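Local coordinates for protein beta-Ala-His dipeptidase (Homo sapiens, PDB 3DLJ) that hydrolyses Xaa-His dipeptides, above all carnosine and anserine, as a secreted homodimeric metallopeptidase of the M20 family carrying two zinc ions per subunit, at residues E33-S41 with E51-T62; R234-G244 with K340-I348. All coordinates share one frame; numbering follows the deposited sequence.

Interaction 1: E33-S41 with E51-T62; sequences EWVAIESDS and ELFRMMAVAADT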
loop_
_atom_site.group_PDB
_atom_site.type_symbol
_atom_site.label_atom_id
_atom_site.label_comp_id
_atom_site.label_asym_id
_atom_site.label_seq_id
_atom_site.Cartn_x
_atom_site.Cartn_y
_atom_site.Cartn_z
ATOM N N GLU A 33 11.981 -17.306 4.216
ATOM C CA GLU A 33 13.213 -17.021 3.475
ATOM C C GLU A 33 13.151 -15.712 2.708
ATOM O O GLU A 33 14.145 -15.001 2.644
ATOM C CB GLU A 33 13.556 -18.149 2.514
ATOM C CG GLU A 33 13.994 -19.431 3.200
ATOM C CD GLU A 33 13.956 -20.639 2.277
ATOM O OE1 GLU A 33 14.141 -21.761 2.792
ATOM O OE2 GLU A 33 13.735 -20.487 1.046
ATOM N N TRP A 34 12.009 -15.384 2.112
ATOM C CA TRP A 34 11.910 -14.099 1.394
ATOM C C TRP A 34 11.890 -12.893 2.353
ATOM O O TRP A 34 12.484 -11.885 2.063
ATOM C CB TRP A 34 10.722 -14.067 0.412
ATOM C CG TRP A 34 10.956 -14.817 -0.878
ATOM C CD1 TRP A 34 11.754 -15.911 -1.061
ATOM C CD2 TRP A 34 10.317 -14.570 -2.146
ATOM N NE1 TRP A 34 11.678 -16.341 -2.363
ATOM C CE2 TRP A 34 10.808 -15.539 -3.055
ATOM C CE3 TRP A 34 9.384 -13.623 -2.601
ATOM C CZ2 TRP A 34 10.413 -15.583 -4.398
ATOM C CZ3 TRP A 34 8.986 -13.663 -3.944
ATOM C CH2 TRP A 34 9.504 -14.643 -4.825
ATOM N N VAL A 35 11.210 -13.035 3.486
ATOM C CA VAL A 35 11.136 -12.024 4.538
ATOM C C VAL A 35 12.511 -11.710 5.183
ATOM O O VAL A 35 12.786 -10.571 5.558
ATOM C CB VAL A 35 10.074 -12.447 5.634
ATOM C CG1 VAL A 35 10.337 -11.737 6.985
ATOM C CG2 VAL A 35 8.636 -12.179 5.135
ATOM N N ALA A 36 13.360 -12.732 5.293
ATOM C CA ALA A 36 14.704 -12.602 5.839
ATOM C C ALA A 36 15.671 -11.798 4.939
ATOM O O ALA A 36 16.735 -11.373 5.387
ATOM C CB ALA A 36 15.270 -13.987 6.164
ATOM N N ILE A 37 15.294 -11.594 3.679
ATOM C CA ILE A 37 16.043 -10.716 2.788
ATOM C C ILE A 37 15.575 -9.283 3.073
ATOM O O ILE A 37 14.446 -8.931 2.800
ATOM C CB ILE A 37 15.860 -11.087 1.307
ATOM C CG1 ILE A 37 16.213 -12.583 1.094
ATOM C CG2 ILE A 37 16.727 -10.170 0.412
ATOM C CD1 ILE A 37 15.908 -13.137 -0.282
ATOM N N GLU A 38 16.452 -8.475 3.650
ATOM C CA GLU A 38 16.069 -7.167 4.158
ATOM C C GLU A 38 15.994 -6.124 3.047
ATOM O O GLU A 38 16.811 -5.194 2.980
ATOM C CB GLU A 38 17.013 -6.781 5.288
ATOM C CG GLU A 38 16.977 -7.862 6.366
ATOM C CD GLU A 38 17.756 -7.506 7.619
ATOM O OE1 GLU A 38 18.080 -6.308 7.805
ATOM O OE2 GLU A 38 18.025 -8.425 8.428
ATOM N N SER A 39 14.976 -6.288 2.189
ATOM C CA SER A 39 14.837 -5.529 0.930
ATOM C C SER A 39 14.259 -4.118 1.119
ATOM O O SER A 39 13.319 -3.692 0.443
ATOM C CB SER A 39 14.020 -6.337 -0.083
ATOM O OG SER A 39 12.823 -6.824 0.503
ATOM N N ASP A 40 14.880 -3.386 2.030
ATOM C CA ASP A 40 14.408 -2.065 2.455
ATOM C C ASP A 40 14.798 -1.013 1.387
ATOM O O ASP A 40 15.989 -0.725 1.188
ATOM C CB ASP A 40 15.032 -1.807 3.832
ATOM C CG ASP A 40 14.693 -0.452 4.426
ATOM O OD1 ASP A 40 14.314 0.476 3.697
ATOM O OD2 ASP A 40 14.859 -0.323 5.664
ATOM N N SER A 41 13.799 -0.466 0.691
ATOM C CA SER A 41 14.020 0.522 -0.380
ATOM C C SER A 41 14.051 1.976 0.093
ATOM O O SER A 41 14.393 2.867 -0.682
ATOM C CB SER A 41 12.940 0.402 -1.447
ATOM O OG SER A 41 11.661 0.682 -0.888
ATOM N N GLU A 51 20.653 -5.750 -0.621
ATOM C CA GLU A 51 19.679 -6.774 -0.227
ATOM C C GLU A 51 18.408 -6.708 -1.077
ATOM O O GLU A 51 17.746 -7.708 -1.333
ATOM C CB GLU A 51 19.324 -6.621 1.248
ATOM C CG GLU A 51 20.329 -7.230 2.186
ATOM C CD GLU A 51 20.613 -8.670 1.844
ATOM O OE1 GLU A 51 19.784 -9.540 2.203
ATOM O OE2 GLU A 51 21.657 -8.945 1.206
ATOM N N LEU A 52 18.096 -5.516 -1.541
ATOM C CA LEU A 52 16.986 -5.328 -2.449
ATOM C C LEU A 52 17.275 -5.925 -3.822
ATOM O O LEU A 52 16.392 -6.511 -4.425
ATOM C CB LEU A 52 16.646 -3.844 -2.516
ATOM C CG LEU A 52 15.442 -3.337 -3.289
ATOM C CD1 LEU A 52 14.150 -4.187 -3.117
ATOM C CD2 LEU A 52 15.239 -1.873 -2.894
ATOM N N PHE A 53 18.513 -5.783 -4.306
ATOM C CA PHE A 53 18.935 -6.371 -5.584
ATOM C C PHE A 53 18.957 -7.894 -5.513
ATOM O O PHE A 53 18.640 -8.566 -6.496
ATOM C CB PHE A 53 20.339 -5.877 -5.978
ATOM C CG PHE A 53 20.343 -4.623 -6.828
ATOM C CD1 PHE A 53 20.122 -3.374 -6.258
ATOM C CD2 PHE A 53 20.590 -4.705 -8.200
ATOM C CE1 PHE A 53 20.131 -2.217 -7.046
ATOM C CE2 PHE A 53 20.608 -3.567 -8.993
ATOM C CZ PHE A 53 20.379 -2.323 -8.425
ATOM N N ARG A 54 19.365 -8.429 -4.363
ATOM C CA ARG A 54 19.404 -9.873 -4.158
ATOM C C ARG A 54 17.994 -10.466 -4.166
ATOM O O ARG A 54 17.789 -11.537 -4.713
ATOM C CB ARG A 54 20.097 -10.228 -2.856
ATOM C CG ARG A 54 20.445 -11.695 -2.803
ATOM C CD ARG A 54 21.362 -12.006 -1.657
ATOM N NE ARG A 54 20.663 -11.837 -0.392
ATOM C CZ ARG A 54 19.990 -12.793 0.230
ATOM N NH1 ARG A 54 19.405 -12.503 1.381
ATOM N NH2 ARG A 54 19.893 -14.028 -0.284
ATOM N N MET A 55 17.049 -9.742 -3.565
ATOM C CA MET A 55 15.622 -10.063 -3.583
ATOM C C MET A 55 15.068 -10.203 -5.004
ATOM O O MET A 55 14.436 -11.202 -5.334
ATOM C CB MET A 55 14.826 -8.990 -2.803
ATOM C CG MET A 55 13.322 -9.291 -2.594
ATOM S SD MET A 55 12.921 -10.681 -1.509
ATOM C CE MET A 55 12.867 -12.087 -2.682
ATOM N N MET A 56 15.290 -9.189 -5.839
ATOM C CA MET A 56 14.873 -9.241 -7.237
ATOM C C MET A 56 15.503 -10.423 -7.952
ATOM O O MET A 56 14.856 -11.053 -8.784
ATOM C CB MET A 56 15.198 -7.923 -7.949
ATOM C CG MET A 56 14.568 -6.692 -7.250
ATOM S SD MET A 56 12.835 -6.956 -6.825
ATOM C CE MET A 56 12.069 -6.845 -8.443
ATOM N N ALA A 57 16.761 -10.736 -7.625
ATOM C CA ALA A 57 17.457 -11.888 -8.221
ATOM C C ALA A 57 16.876 -13.234 -7.777
ATOM O O ALA A 57 16.736 -14.164 -8.588
ATOM C CB ALA A 57 18.957 -11.808 -7.916
ATOM N N VAL A 58 16.523 -13.335 -6.498
ATOM C CA VAL A 58 15.876 -14.538 -5.949
ATOM C C VAL A 58 14.494 -14.801 -6.595
ATOM O O VAL A 58 14.167 -15.951 -6.952
ATOM C CB VAL A 58 15.763 -14.460 -4.400
ATOM C CG1 VAL A 58 14.801 -15.549 -3.841
ATOM C CG2 VAL A 58 17.148 -14.585 -3.764
ATOM N N ALA A 59 13.713 -13.727 -6.745
ATOM C CA ALA A 59 12.433 -13.745 -7.467
ATOM C C ALA A 59 12.565 -14.073 -8.970
ATOM O O ALA A 59 11.772 -14.847 -9.502
ATOM C CB ALA A 59 11.692 -12.416 -7.270
ATOM N N ALA A 60 13.555 -13.486 -9.650
ATOM C CA ALA A 60 13.809 -13.788 -11.069
ATOM C C ALA A 60 14.109 -15.256 -11.240
ATOM O O ALA A 60 13.645 -15.880 -12.201
ATOM C CB ALA A 60 14.970 -12.973 -11.599
ATOM N N ASP A 61 14.886 -15.815 -10.305
ATOM C CA ASP A 61 15.252 -17.237 -10.369
ATOM C C ASP A 61 14.063 -18.132 -10.086
ATOM O O ASP A 61 13.897 -19.167 -10.733
ATOM C CB ASP A 61 16.422 -17.604 -9.449
ATOM C CG ASP A 61 16.810 -19.072 -9.582
ATOM O OD1 ASP A 61 17.057 -19.522 -10.740
ATOM O OD2 ASP A 61 16.839 -19.786 -8.545
ATOM N N THR A 62 13.236 -17.722 -9.133
ATOM C CA THR A 62 12.017 -18.448 -8.808
ATOM C C THR A 62 11.085 -18.585 -10.008
ATOM O O THR A 62 10.558 -19.661 -10.259
ATOM C CB THR A 62 11.270 -17.795 -7.618
ATOM O OG1 THR A 62 12.041 -17.996 -6.445
ATOM C CG2 THR A 62 9.879 -18.424 -7.403
#
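Trp34 fits as a knob among Met55, Val58, Ala59 and Thr62, four residues along one side of the helix that bears 51-62. The CE methyl of Met55 lies over one face of the indole, a CH-pi contact 3.9 Å from the centroid of the five-membered ring, while its sulfur stands obliquely farther off. The methionine side chain crosses the indole at about a right angle, and its bends (chi2 67°, chi3 -90°) lay CE on the face. Thr62 comes to the ring's edge, its OG1 3.6 Å from Trp34 CZ2; that hydroxyl donates to Val58 O within its own helix. Val58 passes the indole in the opposite direction, with CG1 3.5 Å from Trp34 NE1.

Ile37 splits its branches. CD1 meets Val58 CG2 tip to tip at 4.0 Å and also lies over a face of the Arg54 guanidinium, CG1 approaches Arg54 NH1, and CG2 lies by Glu51 O and Met55 CB. In the guanidinium plane, a salt bridge from NH1 to the syn lone pair of Glu51 OE1 (3.1 Å) probably steadies Arg54. Farther on, Leu52 places CD1 against Ser39 CB, and CD2 3.5 Å from Ser41 CB.

Ser41 OG is hydrogen-bonded to Asp112, by similarity an active-site residue, and its side chain touches the zinc ligand Glu178. The end of helix 24-35 and the loop after it, packed on helix 46-65, thus lead into the second shell of the M20 dizinc site.

Interaction 2: R234-G244 with K340-I348; sequences RDQDFHSGTFG and KTVIPGRVI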
loop_
_atom_site.group_PDB
_atom_site.type_symbol
_atom_site.label_atom_id
_atom_site.label_comp_id
_atom_site.label_asym_id
_atom_site.label_seq_id
_atom_site.Cartn_x
_atom_site.Cartn_y
_atom_site.Cartn_z
ATOM N N ARG A 234 17.617 29.522 12.169
ATOM C CA ARG A 234 18.923 29.322 11.587
ATOM C C ARG A 234 19.049 27.827 11.636
ATOM O O ARG A 234 18.169 27.159 12.170
ATOM C CB ARG A 234 20.011 29.977 12.424
ATOM C CG ARG A 234 19.985 29.533 13.877
ATOM C CD ARG A 234 21.159 30.086 14.668
ATOM N NE ARG A 234 21.426 29.197 15.793
ATOM C CZ ARG A 234 22.170 29.504 16.847
ATOM N NH1 ARG A 234 22.729 30.705 16.936
ATOM N NH2 ARG A 234 22.340 28.610 17.818
ATOM N N ASP A 235 20.127 27.308 11.076
ATOM C CA ASP A 235 20.356 25.879 11.003
ATOM C C ASP A 235 20.755 25.299 12.357
ATOM O O ASP A 235 20.369 24.190 12.676
ATOM C CB ASP A 235 21.463 25.572 9.973
ATOM C CG ASP A 235 20.937 25.471 8.540
ATOM O OD1 ASP A 235 21.776 25.567 7.626
ATOM O OD2 ASP A 235 19.714 25.287 8.322
ATOM N N GLN A 236 21.531 26.044 13.137
ATOM C CA GLN A 236 22.003 25.555 14.435
ATOM C C GLN A 236 20.883 25.662 15.503
ATOM O O GLN A 236 20.136 26.646 15.545
ATOM C CB GLN A 236 23.267 26.321 14.851
ATOM C CG GLN A 236 24.100 25.704 15.966
ATOM C CD GLN A 236 25.262 26.581 16.376
ATOM O OE1 GLN A 236 25.114 27.804 16.554
ATOM N NE2 GLN A 236 26.437 25.967 16.539
ATOM N N ASP A 237 20.766 24.630 16.341
ATOM C CA ASP A 237 19.827 24.628 17.454
ATOM C C ASP A 237 20.355 25.528 18.553
ATOM O O ASP A 237 21.529 25.925 18.521
ATOM C CB ASP A 237 19.673 23.219 18.049
ATOM C CG ASP A 237 19.051 22.239 17.113
ATOM O OD1 ASP A 237 18.443 22.616 16.099
ATOM O OD2 ASP A 237 19.159 21.046 17.409
ATOM N N PHE A 238 19.498 25.830 19.529
ATOM C CA PHE A 238 19.882 26.639 20.684
ATOM C C PHE A 238 19.714 25.843 21.976
ATOM O O PHE A 238 18.832 24.973 22.084
ATOM C CB PHE A 238 19.017 27.917 20.810
ATOM C CG PHE A 238 18.954 28.773 19.555
ATOM C CD1 PHE A 238 18.116 28.430 18.489
ATOM C CD2 PHE A 238 19.684 29.949 19.467
ATOM C CE1 PHE A 238 18.028 29.235 17.344
ATOM C CE2 PHE A 238 19.595 30.757 18.347
ATOM C CZ PHE A 238 18.775 30.386 17.273
ATOM N N HIS A 239 20.543 26.176 22.963
ATOM C CA HIS A 239 20.365 25.701 24.333
ATOM C C HIS A 239 19.094 26.392 24.844
ATOM O O HIS A 239 18.978 27.601 24.763
ATOM C CB HIS A 239 21.566 26.120 25.175
ATOM C CG HIS A 239 21.531 25.627 26.589
ATOM N ND1 HIS A 239 20.469 25.854 27.435
ATOM C CD2 HIS A 239 22.452 24.956 27.320
ATOM C CE1 HIS A 239 20.719 25.313 28.612
ATOM N NE2 HIS A 239 21.919 24.771 28.572
ATOM N N SER A 240 18.146 25.630 25.372
ATOM C CA SER A 240 16.814 26.191 25.639
ATOM C C SER A 240 16.773 27.084 26.863
ATOM O O SER A 240 15.798 27.791 27.082
ATOM C CB SER A 240 15.744 25.106 25.693
ATOM O OG SER A 240 15.683 24.529 26.972
ATOM N N GLY A 241 17.836 27.044 27.666
ATOM C CA GLY A 241 17.981 27.940 28.802
ATOM C C GLY A 241 18.805 29.177 28.507
ATOM O O GLY A 241 18.418 30.292 28.870
ATOM N N THR A 242 19.941 28.985 27.852
ATOM C CA THR A 242 20.840 30.074 27.505
ATOM C C THR A 242 20.136 31.033 26.559
ATOM O O THR A 242 20.335 32.236 26.666
ATOM C CB THR A 242 22.141 29.522 26.885
ATOM O OG1 THR A 242 22.755 28.638 27.829
ATOM C CG2 THR A 242 23.122 30.634 26.556
ATOM N N PHE A 243 19.288 30.508 25.670
ATOM C CA PHE A 243 18.518 31.348 24.742
ATOM C C PHE A 243 16.990 31.338 24.976
ATOM O O PHE A 243 16.234 31.829 24.151
ATOM C CB PHE A 243 18.845 30.981 23.285
ATOM C CG PHE A 243 20.263 31.295 22.882
ATOM C CD1 PHE A 243 21.278 30.364 23.075
ATOM C CD2 PHE A 243 20.583 32.529 22.325
ATOM C CE1 PHE A 243 22.587 30.638 22.727
ATOM C CE2 PHE A 243 21.916 32.825 21.974
ATOM C CZ PHE A 243 22.913 31.862 22.161
ATOM N N GLY A 244 16.534 30.786 26.094
ATOM C CA GLY A 244 15.083 30.663 26.356
ATOM C C GLY A 244 14.454 31.993 26.745
ATOM O O GLY A 244 14.950 32.671 27.642
ATOM N N LYS A 340 16.224 16.106 26.416
ATOM C CA LYS A 340 17.163 17.084 25.866
ATOM C C LYS A 340 16.569 18.469 25.969
ATOM O O LYS A 340 15.410 18.657 25.626
ATOM C CB LYS A 340 17.504 16.750 24.414
ATOM C CG LYS A 340 18.569 17.628 23.758
ATOM C CD LYS A 340 19.064 17.003 22.456
ATOM C CE LYS A 340 20.137 17.857 21.789
ATOM N NZ LYS A 340 20.410 17.318 20.430
ATOM N N THR A 341 17.371 19.419 26.451
ATOM C CA THR A 341 16.993 20.822 26.561
ATOM C C THR A 341 17.510 21.677 25.366
ATOM O O THR A 341 18.587 22.328 25.415
ATOM C CB THR A 341 17.427 21.433 27.927
ATOM O OG1 THR A 341 18.735 20.977 28.269
ATOM C CG2 THR A 341 16.482 21.009 29.033
ATOM N N VAL A 342 16.710 21.658 24.300
ATOM C CA VAL A 342 17.107 22.185 23.004
ATOM C C VAL A 342 15.941 22.961 22.378
ATOM O O VAL A 342 14.793 22.545 22.466
ATOM C CB VAL A 342 17.611 21.022 22.045
ATOM C CG1 VAL A 342 16.467 20.087 21.615
ATOM C CG2 VAL A 342 18.363 21.581 20.826
ATOM N N ILE A 343 16.242 24.108 21.794
ATOM C CA ILE A 343 15.334 24.784 20.868
ATOM C C ILE A 343 15.827 24.446 19.444
ATOM O O ILE A 343 16.838 24.972 19.016
ATOM C CB ILE A 343 15.395 26.321 21.051
ATOM C CG1 ILE A 343 14.875 26.741 22.431
ATOM C CG2 ILE A 343 14.660 27.051 19.925
ATOM C CD1 ILE A 343 15.380 28.120 22.837
ATOM N N PRO A 344 15.129 23.537 18.732
ATOM C CA PRO A 344 15.440 23.204 17.325
ATOM C C PRO A 344 15.477 24.450 16.438
ATOM O O PRO A 344 14.603 25.293 16.559
ATOM C CB PRO A 344 14.268 22.300 16.915
ATOM C CG PRO A 344 13.799 21.697 18.200
ATOM C CD PRO A 344 13.995 22.737 19.251
ATOM N N GLY A 345 16.485 24.570 15.578
ATOM C CA GLY A 345 16.602 25.723 14.693
ATOM C C GLY A 345 15.760 25.587 13.427
ATOM O O GLY A 345 15.270 26.567 12.886
ATOM N N ARG A 346 15.566 24.362 12.959
ATOM C CA ARG A 346 14.862 24.126 11.712
ATOM C C ARG A 346 14.089 22.835 11.840
ATOM O O ARG A 346 14.666 21.765 12.088
ATOM C CB ARG A 346 15.881 23.989 10.561
ATOM C CG ARG A 346 15.342 24.339 9.195
ATOM C CD ARG A 346 16.443 24.138 8.130
ATOM N NE ARG A 346 16.310 22.815 7.534
ATOM C CZ ARG A 346 16.324 22.581 6.227
ATOM N NH1 ARG A 346 16.167 21.331 5.771
ATOM N NH2 ARG A 346 16.503 23.600 5.380
ATOM N N VAL A 347 12.785 22.934 11.637
ATOM C CA VAL A 347 11.889 21.799 11.815
ATOM C C VAL A 347 10.936 21.679 10.623
ATOM O O VAL A 347 10.604 22.690 9.977
ATOM C CB VAL A 347 11.078 21.956 13.133
ATOM C CG1 VAL A 347 11.979 21.774 14.329
ATOM C CG2 VAL A 347 10.414 23.345 13.183
ATOM N N ILE A 348 10.518 20.449 10.324
ATOM C CA ILE A 348 9.610 20.167 9.212
ATOM C C ILE A 348 8.441 19.311 9.711
ATOM O O ILE A 348 8.627 18.160 10.123
ATOM C CB ILE A 348 10.327 19.417 8.005
ATOM C CG1 ILE A 348 11.695 20.039 7.675
ATOM C CG2 ILE A 348 9.452 19.443 6.717
ATOM C CD1 ILE A 348 12.388 19.404 6.489
HETATM O O HOH W 1 16.879 21.661 14.076
#
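Phe238 and Ile343 form an antiparallel hydrogen-bonded pair: Phe238 N donates to Ile343 O at 2.8 Å, and Ile343 N returns a bond of 2.7 Å to Phe238 O. A weak bond from Ser240 N to Thr341 O prolongs the pairing.

Among side-chain polar contacts, Asp237 OD1 takes the N-H of Gly345 on its anti side but 32° out of the carboxylate plane (2.8 Å, 160°), and is hydrogen-bonded to a water that accepts from Arg346 N. With CG anti to the carbonyl carbon (chi1 -65°), the carboxylate is placed beside Pro344 and Gly345. An alanine at this position is likely to leave the Gly345 N-H without its carboxylate acceptor and the water less firmly fixed. The Asp235 side chain lies beside that of Arg346, OD2 3.5 Å from CD, but no guanidinium N-H points at it.

Apolar contacts are few. Phe238 CB meets Ile343 CB at 4.0 Å, Ile343 CG1 and CD1 lie against Ser240, and Val342 CG2 touches Asp237 CB.

The two-stranded pairing of 238-239 with 342-343 lies just beyond where strands 216-232 and 346-355 run antiparallel. Arg346 bridges back to Glu230 and Asp235 to Lys232 on strand 216-232, while Pro344 and Val347 pack on helix 250-258.

Interaction 1 is mostly buried, whereas interaction 2 is only partly so and lies farther from the centre of the chain; their centres are 42 Å apart and their nearest atoms about 18 Å. They share no helix or strand. The first joins helix 24-35 and the loop after it to helix 46-65, with its Ser41 end near the zinc site; the second pairs short strands about a hundred residues apart in sequence, away from the annotated sites. Their chemistry differs accordingly. No hydrogen bond crosses between 33-41 and 51-62, where indole, thioether and aliphatic groups interlock, but backbone bonds, a carboxylate and a water carry much of the contact between 234-244 and 340-348.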